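Local atomic coordinates of endonuclease MutS2 (PDB entry 4OD6), a protein that carries a C-terminal Smr nuclease domain, the part described here, and probably senses collided ribosomes and splits them into subunits. Residues A[60-65]-A[69-74]. Numbering follows the deposited sequence.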
loop_
_atom_site.group_PDB
_atom_site.type_symbol
_atom_site.label_atom_id
_atom_site.label_comp_id
_atom_site.label_asym_id
_atom_site.label_seq_id
_atom_site.Cartn_x
_atom_site.Cartn_y
_atom_site.Cartn_z
ATOM N N ASP A 60 5.872 -4.220 6.640
ATOM C CA ASP A 60 7.105 -5.005 6.724
ATOM C C ASP A 60 7.673 -5.296 5.339
ATOM O O ASP A 60 8.881 -5.206 5.119
ATOM C CB ASP A 60 6.850 -6.319 7.465
ATOM C CG ASP A 60 8.067 -7.223 7.487
ATOM O OD1 ASP A 60 8.978 -6.970 8.298
ATOM O OD2 ASP A 60 8.111 -8.187 6.695
ATOM N N TYR A 61 6.794 -5.636 4.402
ATOM C CA TYR A 61 7.206 -5.865 3.024
ATOM C C TYR A 61 7.715 -4.571 2.380
ATOM O O TYR A 61 8.705 -4.577 1.652
ATOM C CB TYR A 61 6.042 -6.453 2.199
ATOM C CG TYR A 61 6.252 -6.342 0.701
ATOM C CD1 TYR A 61 6.990 -7.289 0.011
ATOM C CD2 TYR A 61 5.773 -5.245 0.000
ATOM C CE1 TYR A 61 7.210 -7.170 -1.346
ATOM C CE2 TYR A 61 5.985 -5.117 -1.355
ATOM C CZ TYR A 61 6.706 -6.080 -2.024
ATOM O OH TYR A 61 6.922 -5.956 -3.373
ATOM N N LEU A 62 7.012 -3.474 2.633
ATOM C CA LEU A 62 7.268 -2.213 1.925
ATOM C C LEU A 62 8.762 -1.760 2.305
ATOM O O LEU A 62 9.348 -0.995 1.504
ATOM C CB LEU A 62 6.332 -1.137 2.372
ATOM C CG LEU A 62 4.981 -1.228 1.683
ATOM C CD1 LEU A 62 3.916 -0.383 2.365
ATOM C CD2 LEU A 62 5.138 -0.891 0.211
ATOM N N LYS A 63 9.361 -2.047 3.516
ATOM C CA LYS A 63 10.619 -1.521 3.978
ATOM C C LYS A 63 11.680 -1.934 3.013
ATOM O O LYS A 63 12.770 -1.428 2.973
ATOM C CB LYS A 63 10.969 -2.061 5.389
ATOM C CG LYS A 63 10.085 -1.609 6.566
ATOM C CD LYS A 63 9.726 -2.696 7.590
ATOM C CE LYS A 63 8.788 -2.235 8.738
ATOM N NZ LYS A 63 8.191 -3.291 9.650
ATOM N N THR A 64 11.436 -3.034 2.285
ATOM C CA THR A 64 12.476 -3.516 1.311
ATOM C C THR A 64 12.111 -3.599 -0.197
ATOM O O THR A 64 12.894 -4.068 -1.016
ATOM C CB THR A 64 13.082 -4.890 1.698
ATOM O OG1 THR A 64 12.050 -5.885 1.732
ATOM C CG2 THR A 64 13.794 -4.816 3.045
ATOM N N ASP A 65 10.922 -3.153 -0.558
ATOM C CA ASP A 65 10.477 -3.199 -1.927
ATOM C C ASP A 65 11.459 -2.208 -2.736
ATOM O O ASP A 65 11.539 -1.031 -2.376
ATOM C CB ASP A 65 9.011 -2.810 -2.087
ATOM C CG ASP A 65 8.539 -2.758 -3.570
ATOM O OD1 ASP A 65 9.087 -2.014 -4.356
ATOM O OD2 ASP A 65 7.573 -3.470 -3.902
ATOM N N GLU A 69 9.931 4.699 -2.395
ATOM C CA GLU A 69 10.675 5.793 -1.801
ATOM C C GLU A 69 10.379 5.925 -0.329
ATOM O O GLU A 69 11.259 6.061 0.465
ATOM C CB GLU A 69 10.371 7.097 -2.535
ATOM C CG GLU A 69 11.206 8.303 -2.129
ATOM C CD GLU A 69 11.132 9.445 -3.141
ATOM O OE1 GLU A 69 10.938 9.208 -4.330
ATOM O OE2 GLU A 69 11.303 10.595 -2.742
ATOM N N SER A 70 9.110 5.911 0.022
ATOM C CA SER A 70 8.692 5.982 1.422
ATOM C C SER A 70 7.247 5.531 1.545
ATOM O O SER A 70 6.586 5.364 0.576
ATOM C CB SER A 70 8.875 7.398 1.978
ATOM O OG SER A 70 8.035 8.290 1.328
ATOM N N PHE A 71 6.801 5.297 2.755
ATOM C CA PHE A 71 5.412 4.948 3.053
ATOM C C PHE A 71 5.036 5.419 4.451
ATOM O O PHE A 71 5.899 5.603 5.307
ATOM C CB PHE A 71 5.220 3.440 2.901
ATOM C CG PHE A 71 6.041 2.615 3.833
ATOM C CD1 PHE A 71 7.319 2.217 3.498
ATOM C CD2 PHE A 71 5.538 2.223 5.035
ATOM C CE1 PHE A 71 8.073 1.469 4.371
ATOM C CE2 PHE A 71 6.291 1.469 5.882
ATOM C CZ PHE A 71 7.532 1.083 5.540
ATOM N N HIS A 72 3.748 5.648 4.668
ATOM C CA HIS A 72 3.224 6.104 5.940
ATOM C C HIS A 72 1.715 5.939 5.984
ATOM O O HIS A 72 1.082 5.728 4.990
ATOM C CB HIS A 72 3.588 7.562 6.196
ATOM C CG HIS A 72 3.192 8.481 5.102
ATOM N ND1 HIS A 72 1.909 8.953 4.930
ATOM C CD2 HIS A 72 3.916 8.993 4.088
ATOM C CE1 HIS A 72 1.876 9.731 3.871
ATOM N NE2 HIS A 72 3.081 9.772 3.342
ATOM N N ASP A 73 1.165 6.088 7.174
ATOM C CA ASP A 73 -0.275 6.058 7.388
ATOM C C ASP A 73 -0.906 7.196 6.649
ATOM O O ASP A 73 -0.337 8.232 6.478
ATOM C CB ASP A 73 -0.609 6.283 8.865
ATOM C CG ASP A 73 -0.096 5.217 9.758
ATOM O OD1 ASP A 73 -0.067 4.095 9.388
ATOM O OD2 ASP A 73 0.246 5.516 10.919
ATOM N N ALA A 74 -2.128 6.982 6.216
ATOM C CA ALA A 74 -2.931 8.056 5.727
ATOM C C ALA A 74 -3.294 8.992 6.872
ATOM O O ALA A 74 -3.258 8.623 7.985
ATOM C CB ALA A 74 -4.189 7.537 5.065
#
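Phe71 projects from strand 68-73 toward Leu62 on helix 53-62 and Lys63 just after it. At the root of the side chain, Phe71 CB lies 4.1 Å from Leu62 CD1, a methyl that also approaches CG and CD2 of the ring. A chi1 of 62° tucks CG of Phe71 over its own backbone, flanked by N and C, and the ring reaches across to helix 53-62 with one face turned to Leu62. Phe71 CD1 and CE1 meet Leu62 CB, which stands 3.8 Å from the ring centroid and 18° off its normal, a CH-pi contact displaced toward the rim. In the Smr domain this joins helix 53-62 to strand 68-73, which lies at one border of the four-stranded mixed sheet beside strand 83-88. Leu62 is buried, and also packs on Leu28 and Ile32 of helix 21-38 and on Thr84 and Val86 of the sheet. Farther along the ring, Phe71 CE1 lies 3.8 Å from the backbone N of Lys63, which approaches obliquely. The exposed Lys63 is modelled in two conformers; in the one described, its CG touches Phe71 CZ at 3.8 Å, and beyond this methylene the chain bends at chi2 (139°).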